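Local coordinates for agenet domain-containing protein (Arabidopsis thaliana, PDB 6IE4), which binds histone H3 tails carrying a methylated lysine through tandem Agenet domains, probably as a reader of that mark, at residues G111-F122 with F125-R136. Residues are numbered along the deposited sequence; the frame is centred on the assembly and turned at random.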
loop_
_atom_site.group_PDB
_atom_site.type_symbol
_atom_site.label_atom_id
_atom_site.label_comp_id
_atom_site.label_asym_id
_atom_site.label_seq_id
_atom_site.Cartn_x
_atom_site.Cartn_y
_atom_site.Cartn_z
ATOM N N GLY A 111 9.147 2.341 -3.829
ATOM C CA GLY A 111 10.387 3.077 -3.982
ATOM C C GLY A 111 11.517 2.129 -4.307
ATOM O O GLY A 111 11.369 0.902 -4.202
ATOM N N ASP A 112 12.623 2.709 -4.784
ATOM C CA ASP A 112 13.848 1.959 -5.038
ATOM C C ASP A 112 14.731 1.979 -3.798
ATOM O O ASP A 112 14.702 2.933 -3.029
ATOM C CB ASP A 112 14.630 2.533 -6.229
ATOM C CG ASP A 112 13.770 2.719 -7.494
ATOM O OD1 ASP A 112 13.037 3.734 -7.588
ATOM O OD2 ASP A 112 13.866 1.876 -8.422
ATOM N N VAL A 113 15.536 0.928 -3.616
ATOM C CA VAL A 113 16.566 0.916 -2.580
ATOM C C VAL A 113 17.839 1.502 -3.166
ATOM O O VAL A 113 18.399 0.959 -4.124
ATOM C CB VAL A 113 16.836 -0.508 -2.074
ATOM C CG1 VAL A 113 17.928 -0.503 -1.018
ATOM C CG2 VAL A 113 15.581 -1.146 -1.527
ATOM N N THR A 114 18.347 2.570 -2.559
ATOM C CA THR A 114 19.535 3.183 -3.122
ATOM C C THR A 114 20.774 2.886 -2.309
ATOM O O THR A 114 21.880 2.938 -2.858
ATOM C CB THR A 114 19.384 4.702 -3.239
ATOM O OG1 THR A 114 19.001 5.245 -1.976
ATOM C CG2 THR A 114 18.342 5.057 -4.282
ATOM N N GLU A 115 20.613 2.538 -1.036
ATOM C CA GLU A 115 21.740 2.274 -0.162
ATOM C C GLU A 115 21.369 1.176 0.827
ATOM O O GLU A 115 20.251 1.163 1.355
ATOM C CB GLU A 115 22.145 3.564 0.556
ATOM C CG GLU A 115 23.353 3.464 1.451
ATOM C CD GLU A 115 24.075 4.799 1.595
ATOM O OE1 GLU A 115 23.396 5.853 1.616
ATOM O OE2 GLU A 115 25.322 4.784 1.690
ATOM N N VAL A 116 22.310 0.260 1.068
ATOM C CA VAL A 116 22.192 -0.776 2.093
ATOM C C VAL A 116 23.168 -0.406 3.199
ATOM O O VAL A 116 24.360 -0.219 2.935
ATOM C CB VAL A 116 22.506 -2.174 1.522
ATOM C CG1 VAL A 116 22.903 -3.133 2.624
ATOM C CG2 VAL A 116 21.317 -2.729 0.726
ATOM N N LEU A 117 22.668 -0.269 4.427
ATOM C CA LEU A 117 23.447 0.286 5.528
ATOM C C LEU A 117 23.853 -0.810 6.513
ATOM O O LEU A 117 23.143 -1.806 6.680
ATOM C CB LEU A 117 22.652 1.382 6.259
ATOM C CG LEU A 117 22.001 2.523 5.457
ATOM C CD1 LEU A 117 20.818 3.124 6.226
ATOM C CD2 LEU A 117 22.973 3.615 5.085
ATOM N N ASP A 118 24.977 -0.585 7.217
ATOM C CA ASP A 118 25.632 -1.640 7.999
ATOM C C ASP A 118 24.770 -2.208 9.111
ATOM O O ASP A 118 25.135 -3.245 9.681
ATOM C CB ASP A 118 26.919 -1.141 8.666
ATOM C CG ASP A 118 27.949 -0.648 7.680
ATOM O OD1 ASP A 118 27.590 -0.296 6.535
ATOM O OD2 ASP A 118 29.136 -0.628 8.064
ATOM N N ASP A 119 23.634 -1.594 9.406
ATOM C CA ASP A 119 22.871 -1.975 10.583
ATOM C C ASP A 119 21.465 -2.443 10.238
ATOM O O ASP A 119 20.493 -2.054 10.900
ATOM C CB ASP A 119 22.831 -0.797 11.553
ATOM C CG ASP A 119 22.557 0.513 10.852
ATOM O OD1 ASP A 119 23.205 0.775 9.809
ATOM O OD2 ASP A 119 21.697 1.277 11.353
ATOM N N GLY A 120 21.341 -3.286 9.212
ATOM C CA GLY A 120 20.028 -3.810 8.903
ATOM C C GLY A 120 19.076 -2.797 8.312
ATOM O O GLY A 120 17.877 -3.091 8.216
ATOM N N LYS A 121 19.541 -1.573 8.044
ATOM C CA LYS A 121 18.707 -0.479 7.572
ATOM C C LYS A 121 18.957 -0.211 6.094
ATOM O O LYS A 121 19.998 -0.566 5.534
ATOM C CB LYS A 121 18.955 0.795 8.397
ATOM C CG LYS A 121 18.589 0.635 9.882
ATOM C CD LYS A 121 18.574 1.970 10.628
ATOM C CE LYS A 121 17.987 1.834 12.041
ATOM N NZ LYS A 121 18.715 0.878 12.935
ATOM N N PHE A 122 17.968 0.409 5.462
ATOM C CA PHE A 122 18.015 0.703 4.045
ATOM C C PHE A 122 17.592 2.142 3.846
ATOM O O PHE A 122 16.887 2.723 4.678
ATOM C CB PHE A 122 17.092 -0.240 3.248
ATOM C CG PHE A 122 17.281 -1.689 3.597
ATOM C CD1 PHE A 122 16.624 -2.242 4.676
ATOM C CD2 PHE A 122 18.158 -2.479 2.877
ATOM C CE1 PHE A 122 16.820 -3.559 5.015
ATOM C CE2 PHE A 122 18.348 -3.789 3.209
ATOM C CZ PHE A 122 17.682 -4.330 4.284
ATOM N N PHE A 125 14.545 5.503 -2.273
ATOM C CA PHE A 125 14.221 6.662 -3.106
ATOM C C PHE A 125 12.814 6.556 -3.684
ATOM O O PHE A 125 12.496 5.582 -4.365
ATOM C CB PHE A 125 15.228 6.845 -4.240
ATOM C CG PHE A 125 14.853 7.953 -5.176
ATOM C CD1 PHE A 125 14.866 9.269 -4.727
ATOM C CD2 PHE A 125 14.506 7.696 -6.497
ATOM C CE1 PHE A 125 14.518 10.303 -5.553
ATOM C CE2 PHE A 125 14.165 8.733 -7.341
ATOM C CZ PHE A 125 14.172 10.042 -6.858
ATOM N N PHE A 126 11.982 7.562 -3.414
ATOM C CA PHE A 126 10.632 7.668 -3.963
ATOM C C PHE A 126 10.579 8.691 -5.099
ATOM O O PHE A 126 10.850 9.875 -4.885
ATOM C CB PHE A 126 9.638 8.033 -2.854
ATOM C CG PHE A 126 9.653 7.073 -1.696
ATOM C CD1 PHE A 126 10.577 7.217 -0.668
ATOM C CD2 PHE A 126 8.791 6.001 -1.658
ATOM C CE1 PHE A 126 10.611 6.324 0.380
ATOM C CE2 PHE A 126 8.824 5.095 -0.613
ATOM C CZ PHE A 126 9.725 5.251 0.405
ATOM N N ARG A 127 10.128 8.247 -6.285
ATOM C CA ARG A 127 10.262 9.059 -7.493
ATOM C C ARG A 127 9.157 10.087 -7.609
ATOM O O ARG A 127 9.411 11.216 -8.032
ATOM C CB ARG A 127 10.207 8.192 -8.741
ATOM C CG ARG A 127 11.313 7.208 -8.891
ATOM C CD ARG A 127 11.380 6.813 -10.330
ATOM N NE ARG A 127 11.905 5.469 -10.513
ATOM C CZ ARG A 127 11.681 4.742 -11.605
ATOM N NH1 ARG A 127 10.955 5.253 -12.605
ATOM N NH2 ARG A 127 12.198 3.520 -11.702
ATOM N N SER A 128 7.915 9.702 -7.302
ATOM C CA SER A 128 6.829 10.671 -7.326
ATOM C C SER A 128 7.099 11.841 -6.375
ATOM O O SER A 128 6.819 12.999 -6.707
ATOM C CB SER A 128 5.512 9.986 -6.977
ATOM O OG SER A 128 5.699 9.027 -5.946
ATOM N N SER A 129 7.660 11.580 -5.203
ATOM C CA SER A 129 7.751 12.650 -4.224
ATOM C C SER A 129 9.173 13.160 -4.026
ATOM O O SER A 129 9.399 13.969 -3.125
ATOM C CB SER A 129 7.168 12.191 -2.893
ATOM O OG SER A 129 7.911 11.127 -2.354
ATOM N N LYS A 130 10.126 12.726 -4.861
ATOM C CA LYS A 130 11.530 13.132 -4.755
ATOM C C LYS A 130 12.065 12.893 -3.340
ATOM O O LYS A 130 12.963 13.586 -2.868
ATOM C CB LYS A 130 11.720 14.599 -5.179
ATOM C CG LYS A 130 11.783 14.900 -6.707
ATOM C CD LYS A 130 10.416 14.719 -7.445
ATOM C CE LYS A 130 10.481 15.186 -8.938
ATOM N NZ LYS A 130 9.498 14.514 -9.888
ATOM N N GLU A 131 11.521 11.908 -2.643
ATOM C CA GLU A 131 11.864 11.668 -1.249
ATOM C C GLU A 131 12.911 10.562 -1.092
ATOM O O GLU A 131 12.995 9.610 -1.882
ATOM C CB GLU A 131 10.608 11.289 -0.470
ATOM C CG GLU A 131 9.950 12.422 0.255
ATOM C CD GLU A 131 8.569 12.059 0.780
ATOM O OE1 GLU A 131 7.866 11.239 0.156
ATOM O OE2 GLU A 131 8.229 12.519 1.883
ATOM N N GLN A 132 13.652 10.650 0.011
ATOM C CA GLN A 132 14.760 9.739 0.273
ATOM C C GLN A 132 14.729 9.511 1.768
ATOM O O GLN A 132 15.100 10.414 2.524
ATOM C CB GLN A 132 16.090 10.342 -0.167
ATOM C CG GLN A 132 17.344 9.501 0.117
ATOM C CD GLN A 132 17.577 8.426 -0.924
ATOM O OE1 GLN A 132 17.573 8.705 -2.127
ATOM N NE2 GLN A 132 17.761 7.185 -0.473
ATOM N N ILE A 133 14.300 8.316 2.180
ATOM C CA ILE A 133 13.964 8.000 3.565
ATOM C C ILE A 133 14.586 6.662 3.947
ATOM O O ILE A 133 14.619 5.732 3.133
ATOM C CB ILE A 133 12.435 7.976 3.762
ATOM C CG1 ILE A 133 11.813 9.234 3.134
ATOM C CG2 ILE A 133 12.068 7.786 5.256
ATOM C CD1 ILE A 133 10.315 9.300 3.221
ATOM N N ARG A 134 15.159 6.606 5.155
ATOM C CA ARG A 134 15.671 5.378 5.771
ATOM C C ARG A 134 14.573 4.528 6.403
ATOM O O ARG A 134 13.594 5.058 6.937
ATOM C CB ARG A 134 16.722 5.716 6.821
ATOM C CG ARG A 134 18.083 5.954 6.213
ATOM C CD ARG A 134 19.076 6.478 7.228
ATOM N NE ARG A 134 20.327 6.930 6.626
ATOM C CZ ARG A 134 21.454 7.073 7.313
ATOM N NH1 ARG A 134 22.559 7.503 6.709
ATOM N NH2 ARG A 134 21.456 6.817 8.622
ATOM N N PHE A 135 14.720 3.200 6.299
ATOM C CA PHE A 135 13.798 2.265 6.933
ATOM C C PHE A 135 14.538 1.045 7.459
ATOM O O PHE A 135 15.585 0.652 6.939
ATOM C CB PHE A 135 12.700 1.779 5.967
ATOM C CG PHE A 135 11.823 2.871 5.445
ATOM C CD1 PHE A 135 10.708 3.286 6.161
ATOM C CD2 PHE A 135 12.123 3.500 4.252
ATOM C CE1 PHE A 135 9.905 4.297 5.692
ATOM C CE2 PHE A 135 11.323 4.517 3.774
ATOM C CZ PHE A 135 10.204 4.907 4.486
ATOM N N ARG A 136 13.928 0.411 8.456
ATOM C CA ARG A 136 14.365 -0.884 8.940
ATOM C C ARG A 136 13.762 -1.972 8.062
ATOM O O ARG A 136 12.750 -1.756 7.379
ATOM C CB ARG A 136 13.942 -1.090 10.389
ATOM C CG ARG A 136 14.532 -0.093 11.343
ATOM C CD ARG A 136 14.067 -0.401 12.733
ATOM N NE ARG A 136 12.609 -0.411 12.783
ATOM C CZ ARG A 136 11.866 0.689 12.847
ATOM N NH1 ARG A 136 12.448 1.887 12.836
ATOM N NH2 ARG A 136 10.546 0.594 12.886
#
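Asp112 and Phe125 form an antiparallel hydrogen-bonded pair. Asp112 N donates to Phe125 O at 2.9 Å, and Phe125 N returns a bond to Asp112 O at 2.7 Å. Phe122 and Phe135 make a second such pair, with Phe122 N to Phe135 O at 2.8 Å and Phe135 N to Phe122 O at 2.7 Å. The CA-H of Arg134 also points at Phe122 O.

Among the side chains, the amide of Gln132 reaches across strand 121-126. Gln132 NE2 donates to Thr114 OG1 at 2.7 Å; the hydroxyl oxygen lies 18° out of the Gln132 amide plane. Gln132 gets there because its chain bends at chi2 (82°). Ser123 ties the two together, since its OG is hydrogen-bonded to Gln132 NE2 and its O to Thr114 OG1.

Asp112 OD1 meets Arg127 NE at 3.6 Å in a salt bridge. The carboxylate and guanidinium planes are nearly coplanar, 9° apart.

The remaining side-chain contacts are van der Waals. Leu117 CD1 lies over one face of the Arg134 guanidinium, offset toward its rim, 3.9 Å from Arg134 NE. Thr114 CG2 touches Phe125 CB at 3.6 Å.

Strand 121-126 pairs with both 107-117 and 131-136, giving two successive hairpins of an SH3-like Agenet barrel. Thr114 and Glu115 form a classic bulge opposite Ser123. Phe126 and Ser129 pack against a modified side chain of the bound peptide. Phe122 and Phe135 pack on Leu140 of strand 140-142, and Phe135 also meets Ala102 and Tyr104 of strand 99-104.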